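Local coordinates for PG_0823 protein (Porphyromonas gingivalis, PDB 2FSW) that probably binds DNA as a two-subunit transcriptional regulator of the winged helix-turn-helix type related to HxlR, at residues Q20-I31 with E59-L68. Numbering follows the deposited sequence. Where two conformers were deposited one is given.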
ATOM      1  N   GLN B  20       2.152   8.189   1.690  1.00 62.76           N
ATOM      2  CA  GLN B  20       2.674   9.159   0.709  1.00 63.83           C
ATOM      3  C   GLN B  20       3.676   8.493  -0.240  1.00 63.85           C
ATOM      4  O   GLN B  20       3.645   8.711  -1.455  1.00 64.16           O
ATOM      5  CB  GLN B  20       3.353  10.338   1.406  1.00 64.26           C
ATOM      6  CG  GLN B  20       2.469  11.136   2.352  1.00 66.23           C
ATOM      7  CD  GLN B  20       1.452  11.990   1.630  1.00 68.44           C
ATOM      8  OE1 GLN B  20       0.258  11.949   1.941  1.00 69.47           O
ATOM      9  NE2 GLN B  20       1.917  12.773   0.657  1.00 69.83           N
ATOM     10  N   ILE B  21       4.562   7.678   0.327  1.00 63.86           N
ATOM     11  CA  ILE B  21       5.559   6.933  -0.444  1.00 63.61           C
ATOM     12  C   ILE B  21       4.955   5.718  -1.161  1.00 62.96           C
ATOM     13  O   ILE B  21       5.171   5.535  -2.362  1.00 62.61           O
ATOM     14  CB  ILE B  21       6.709   6.451   0.470  1.00 63.57           C
ATOM     15  CG1 ILE B  21       7.339   7.633   1.219  1.00 64.68           C
ATOM     16  CG2 ILE B  21       7.739   5.680  -0.332  1.00 64.16           C
ATOM     17  CD1 ILE B  21       8.491   7.257   2.164  1.00 64.63           C
ATOM     18  N   PHE B  22       4.178   4.922  -0.418  1.00 62.41           N
ATOM     19  CA  PHE B  22       3.804   3.558  -0.818  1.00 62.06           C
ATOM     20  C   PHE B  22       2.497   3.445  -1.586  1.00 62.08           C
ATOM     21  O   PHE B  22       2.162   2.354  -2.058  1.00 61.73           O
ATOM     22  CB  PHE B  22       3.685   2.628   0.409  1.00 61.44           C
ATOM     23  CG  PHE B  22       4.939   2.499   1.223  1.00 60.81           C
ATOM     24  CD1 PHE B  22       4.860   2.404   2.619  1.00 59.62           C
ATOM     25  CD2 PHE B  22       6.197   2.431   0.617  1.00 60.35           C
ATOM     26  CE1 PHE B  22       6.011   2.282   3.395  1.00 57.29           C
ATOM     27  CE2 PHE B  22       7.367   2.317   1.401  1.00 59.71           C
ATOM     28  CZ  PHE B  22       7.261   2.240   2.794  1.00 58.52           C
ATOM     29  N   ALA B  23       1.762   4.551  -1.705  1.00 62.64           N
ATOM     30  CA  ALA B  23       0.420   4.536  -2.311  1.00 62.74           C
ATOM     31  C   ALA B  23       0.382   4.129  -3.784  1.00 62.76           C
ATOM     32  O   ALA B  23      -0.656   3.737  -4.286  1.00 63.08           O
ATOM     33  CB  ALA B  23      -0.281   5.876  -2.114  1.00 62.89           C
ATOM     34  N   GLY B  24       1.499   4.205  -4.485  1.00 62.72           N
ATOM     35  CA  GLY B  24       1.491   3.847  -5.900  1.00 63.12           C
ATOM     36  C   GLY B  24       0.961   2.456  -6.186  1.00 63.09           C
ATOM     37  O   GLY B  24       0.962   1.591  -5.298  1.00 63.82           O
ATOM     38  N   LYS B  25       0.485   2.209  -7.404  0.50 62.61           N
ATOM     39  CA  LYS B  25       0.148   0.828  -7.773  0.50 61.90           C
ATOM     40  C   LYS B  25       1.407  -0.003  -8.077  0.50 61.38           C
ATOM     41  O   LYS B  25       1.349  -1.235  -8.145  0.50 61.26           O
ATOM     42  CB  LYS B  25      -0.870   0.759  -8.917  0.50 62.03           C
ATOM     43  CG  LYS B  25      -0.357   1.142 -10.297  0.50 62.10           C
ATOM     44  CD  LYS B  25      -1.472   1.114 -11.349  0.50 61.82           C
ATOM     45  CE  LYS B  25      -1.966  -0.306 -11.644  0.50 61.34           C
ATOM     46  NZ  LYS B  25      -3.247  -0.290 -12.423  0.50 60.68           N
ATOM     47  N   TRP B  26       2.545   0.673  -8.231  1.00 60.68           N
ATOM     48  CA  TRP B  26       3.788  -0.018  -8.582  1.00 59.50           C
ATOM     49  C   TRP B  26       4.894   0.046  -7.542  1.00 58.38           C
ATOM     50  O   TRP B  26       5.801  -0.785  -7.564  1.00 58.47           O
ATOM     51  CB  TRP B  26       4.329   0.511  -9.920  1.00 59.74           C
ATOM     52  CG  TRP B  26       3.332   0.504 -11.038  1.00 59.62           C
ATOM     53  CD1 TRP B  26       2.805   1.600 -11.663  1.00 60.13           C
ATOM     54  CD2 TRP B  26       2.751  -0.645 -11.681  1.00 59.71           C
ATOM     55  NE1 TRP B  26       1.940   1.206 -12.662  1.00 60.17           N
ATOM     56  CE2 TRP B  26       1.890  -0.163 -12.698  1.00 60.07           C
ATOM     57  CE3 TRP B  26       2.891  -2.029 -11.515  1.00 59.73           C
ATOM     58  CZ2 TRP B  26       1.160  -1.017 -13.532  1.00 59.64           C
ATOM     59  CZ3 TRP B  26       2.169  -2.874 -12.337  1.00 59.74           C
ATOM     60  CH2 TRP B  26       1.310  -2.366 -13.335  1.00 60.12           C
ATOM     61  N   THR B  27       4.829   1.030  -6.649  1.00 57.28           N
ATOM     62  CA  THR B  27       5.896   1.270  -5.660  1.00 56.64           C
ATOM     63  C   THR B  27       6.372   0.020  -4.902  1.00 56.05           C
ATOM     64  O   THR B  27       7.544  -0.325  -4.959  1.00 55.44           O
ATOM     65  CB  THR B  27       5.498   2.370  -4.643  1.00 56.57           C
ATOM     66  OG1 THR B  27       5.072   3.542  -5.350  1.00 56.83           O
ATOM     67  CG2 THR B  27       6.677   2.738  -3.767  1.00 55.28           C
ATOM     68  N   LEU B  28       5.452  -0.633  -4.192  1.00 55.29           N
ATOM     69  CA  LEU B  28       5.791  -1.779  -3.357  1.00 55.08           C
ATOM     70  C   LEU B  28       6.182  -3.008  -4.162  1.00 55.19           C
ATOM     71  O   LEU B  28       7.008  -3.807  -3.708  1.00 54.39           O
ATOM     72  CB  LEU B  28       4.641  -2.108  -2.392  1.00 54.56           C
ATOM     73  CG  LEU B  28       4.472  -1.063  -1.291  1.00 52.70           C
ATOM     74  CD1 LEU B  28       3.157  -1.258  -0.534  1.00 51.43           C
ATOM     75  CD2 LEU B  28       5.693  -1.110  -0.351  1.00 50.68           C
ATOM     76  N   LEU B  29       5.578  -3.157  -5.344  1.00 55.10           N
ATOM     77  CA  LEU B  29       5.905  -4.266  -6.251  1.00 55.53           C
ATOM     78  C   LEU B  29       7.328  -4.168  -6.799  1.00 55.30           C
ATOM     79  O   LEU B  29       8.027  -5.171  -6.933  1.00 55.48           O
ATOM     80  CB  LEU B  29       4.922  -4.313  -7.435  1.00 56.38           C
ATOM     81  CG  LEU B  29       3.667  -5.190  -7.284  1.00 57.83           C
ATOM     82  CD1 LEU B  29       2.725  -4.935  -8.447  1.00 57.63           C
ATOM     83  CD2 LEU B  29       4.024  -6.694  -7.187  1.00 57.62           C
ATOM     84  N   ILE B  30       7.742  -2.957  -7.141  1.00 54.98           N
ATOM     85  CA  ILE B  30       9.116  -2.706  -7.552  1.00 55.32           C
ATOM     86  C   ILE B  30      10.096  -3.108  -6.442  1.00 55.28           C
ATOM     87  O   ILE B  30      11.064  -3.838  -6.698  1.00 55.28           O
ATOM     88  CB  ILE B  30       9.303  -1.232  -8.027  1.00 55.25           C
ATOM     89  CG1 ILE B  30       8.628  -1.064  -9.397  1.00 55.81           C
ATOM     90  CG2 ILE B  30      10.778  -0.882  -8.100  1.00 55.52           C
ATOM     91  CD1 ILE B  30       8.240   0.357  -9.787  1.00 56.39           C
ATOM     92  N   ILE B  31       9.813  -2.661  -5.215  1.00 55.00           N
ATOM     93  CA  ILE B  31      10.650  -2.964  -4.062  1.00 54.31           C
ATOM     94  C   ILE B  31      10.662  -4.480  -3.837  1.00 54.55           C
ATOM     95  O   ILE B  31      11.729  -5.060  -3.633  1.00 53.91           O
ATOM     96  CB  ILE B  31      10.218  -2.157  -2.781  1.00 54.39           C
ATOM     97  CG1 ILE B  31      10.437  -0.650  -3.014  1.00 54.28           C
ATOM     98  CG2 ILE B  31      11.002  -2.607  -1.552  1.00 52.37           C
ATOM     99  CD1 ILE B  31       9.876   0.266  -1.930  1.00 53.90           C
ATOM    100  N   GLU B  59       8.495   5.994 -11.399  1.00 63.58           N
ATOM    101  CA  GLU B  59       8.514   5.269 -10.127  1.00 63.43           C
ATOM    102  C   GLU B  59       9.948   4.998  -9.653  1.00 62.75           C
ATOM    103  O   GLU B  59      10.272   5.219  -8.491  1.00 62.39           O
ATOM    104  CB  GLU B  59       7.695   3.982 -10.239  1.00 63.46           C
ATOM    105  CG  GLU B  59       7.285   3.380  -8.910  1.00 65.34           C
ATOM    106  CD  GLU B  59       6.233   4.190  -8.190  1.00 66.59           C
ATOM    107  OE1 GLU B  59       5.126   4.376  -8.747  1.00 66.83           O
ATOM    108  OE2 GLU B  59       6.517   4.626  -7.056  1.00 67.48           O
ATOM    109  N   LEU B  60      10.814   4.555 -10.560  1.00 62.72           N
ATOM    110  CA  LEU B  60      12.243   4.416 -10.253  1.00 62.55           C
ATOM    111  C   LEU B  60      12.873   5.735  -9.791  1.00 62.51           C
ATOM    112  O   LEU B  60      13.672   5.736  -8.857  1.00 62.74           O
ATOM    113  CB  LEU B  60      13.023   3.821 -11.435  1.00 62.22           C
ATOM    114  CG  LEU B  60      12.831   2.317 -11.708  1.00 62.11           C
ATOM    115  CD1 LEU B  60      13.464   1.903 -13.044  1.00 60.83           C
ATOM    116  CD2 LEU B  60      13.325   1.423 -10.557  1.00 59.44           C
ATOM    117  N   LYS B  61      12.496   6.846 -10.426  1.00 62.46           N
ATOM    118  CA  LYS B  61      12.979   8.174 -10.021  1.00 62.80           C
ATOM    119  C   LYS B  61      12.469   8.556  -8.634  1.00 62.41           C
ATOM    120  O   LYS B  61      13.236   8.994  -7.779  1.00 62.41           O
ATOM    121  CB  LYS B  61      12.576   9.261 -11.027  1.00 62.63           C
ATOM    122  CG  LYS B  61      13.140  10.633 -10.660  1.00 63.59           C
ATOM    123  CD  LYS B  61      12.390  11.820 -11.281  1.00 63.95           C
ATOM    124  CE  LYS B  61      11.038  12.139 -10.597  1.00 66.62           C
ATOM    125  NZ  LYS B  61      10.783  11.575  -9.210  1.00 66.20           N
ATOM    126  N   PHE B  62      11.166   8.393  -8.432  1.00 62.40           N
ATOM    127  CA  PHE B  62      10.524   8.633  -7.137  1.00 62.23           C
ATOM    128  C   PHE B  62      11.259   7.899  -6.005  1.00 61.95           C
ATOM    129  O   PHE B  62      11.679   8.520  -5.030  1.00 61.83           O
ATOM    130  CB  PHE B  62       9.044   8.239  -7.230  1.00 62.07           C
ATOM    131  CG  PHE B  62       8.279   8.384  -5.946  1.00 62.38           C
ATOM    132  CD1 PHE B  62       7.847   9.639  -5.512  1.00 62.07           C
ATOM    133  CD2 PHE B  62       7.950   7.254  -5.189  1.00 61.94           C
ATOM    134  CE1 PHE B  62       7.117   9.769  -4.325  1.00 61.22           C
ATOM    135  CE2 PHE B  62       7.226   7.375  -4.005  1.00 60.55           C
ATOM    136  CZ  PHE B  62       6.808   8.635  -3.573  1.00 61.05           C
ATOM    137  N   LEU B  63      11.445   6.590  -6.167  1.00 62.19           N
ATOM    138  CA  LEU B  63      12.095   5.750  -5.151  1.00 62.49           C
ATOM    139  C   LEU B  63      13.560   6.102  -4.873  1.00 62.75           C
ATOM    140  O   LEU B  63      14.024   5.980  -3.734  1.00 62.20           O
ATOM    141  CB  LEU B  63      11.977   4.272  -5.520  1.00 62.41           C
ATOM    142  CG  LEU B  63      10.588   3.621  -5.549  1.00 62.64           C
ATOM    143  CD1 LEU B  63      10.692   2.276  -6.231  1.00 61.74           C
ATOM    144  CD2 LEU B  63      10.004   3.488  -4.133  1.00 62.33           C
ATOM    145  N   CYS B  64      14.293   6.511  -5.914  1.00 63.54           N
ATOM    146  CA  CYS B  64      15.656   7.039  -5.738  1.00 63.96           C
ATOM    147  C   CYS B  64      15.624   8.328  -4.911  1.00 63.90           C
ATOM    148  O   CYS B  64      16.432   8.506  -3.997  1.00 63.87           O
ATOM    149  CB  CYS B  64      16.324   7.305  -7.090  1.00 64.34           C
ATOM    150  SG  CYS B  64      17.007   5.843  -7.898  1.00 66.66           S
ATOM    151  N   GLY B  65      14.675   9.208  -5.237  1.00 63.94           N
ATOM    152  CA  GLY B  65      14.490  10.481  -4.539  1.00 64.01           C
ATOM    153  C   GLY B  65      14.119  10.329  -3.075  1.00 64.29           C
ATOM    154  O   GLY B  65      14.453  11.189  -2.259  1.00 64.41           O
ATOM    155  N   LYS B  66      13.433   9.233  -2.746  1.00 64.17           N
ATOM    156  CA  LYS B  66      13.066   8.915  -1.360  1.00 64.37           C
ATOM    157  C   LYS B  66      14.160   8.130  -0.620  1.00 64.52           C
ATOM    158  O   LYS B  66      14.043   7.858   0.580  1.00 64.77           O
ATOM    159  CB  LYS B  66      11.735   8.141  -1.314  1.00 64.30           C
ATOM    160  CG  LYS B  66      10.529   8.908  -1.861  1.00 63.73           C
ATOM    161  CD  LYS B  66      10.131  10.037  -0.940  1.00 63.65           C
ATOM    162  CE  LYS B  66       9.030  10.860  -1.549  1.00 65.26           C
ATOM    163  NZ  LYS B  66       8.240  11.560  -0.497  1.00 66.87           N
ATOM    164  N   GLY B  67      15.220   7.773  -1.338  1.00 64.53           N
ATOM    165  CA  GLY B  67      16.369   7.099  -0.743  1.00 64.51           C
ATOM    166  C   GLY B  67      16.078   5.648  -0.419  1.00 64.28           C
ATOM    167  O   GLY B  67      16.685   5.069   0.488  1.00 63.95           O
ATOM    168  N   LEU B  68      15.158   5.062  -1.180  1.00 64.28           N
ATOM    169  CA  LEU B  68      14.709   3.690  -0.940  1.00 64.29           C
ATOM    170  C   LEU B  68      15.453   2.680  -1.815  1.00 64.83           C
ATOM    171  O   LEU B  68      15.646   1.529  -1.423  1.00 64.84           O
ATOM    172  CB  LEU B  68      13.195   3.584  -1.158  1.00 64.08           C
ATOM    173  CG  LEU B  68      12.300   4.231  -0.087  1.00 63.14           C
ATOM    174  CD1 LEU B  68      10.828   3.977  -0.392  1.00 63.18           C
ATOM    175  CD2 LEU B  68      12.649   3.720   1.286  1.00 59.90           C
TER
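Leu63 wedges against Ile30 and Thr27 in a buried, largely apolar contact between helices at the core of a winged helix-turn-helix domain, joined by residues that follow helix 53-65. It sets helix 27-34, and the end of helix 14-22 before it, against helix 53-65, which by its place just before the wing strands is probably the recognition helix. The case illustrates how branched side chains fill the gap between steeply crossed helices: the axes of 27-31 and 59-65 cross at -78°, 10.6 Å apart. Leu63 CD1 rests on Ile30 CG2 at 3.7 Å, while CD2 presses on Thr27 CG2 at a tight 3.4 Å. Beyond the Schellman turn at Gly67, Leu68 sends CD1 to Ile21 CG2 (3.5 Å) and to Ile31 CD1, and Leu85 of strand 80-85 continues this core beyond Ile31. Phe62 comes in edge-on, its CE2 lying 3.2 Å from Ile21 O near the ring plane. One hydrogen bond joins the two sides, at the border of this apolar patch. As Ile30 CD1 packs on Glu59 CG, the bend at chi2 (71°) brings the carboxylate beside Thr27, the first residue of helix 27-34; there Thr27 OG1 donates a very short hydrogen bond of 2.5 Å to Glu59 OE2.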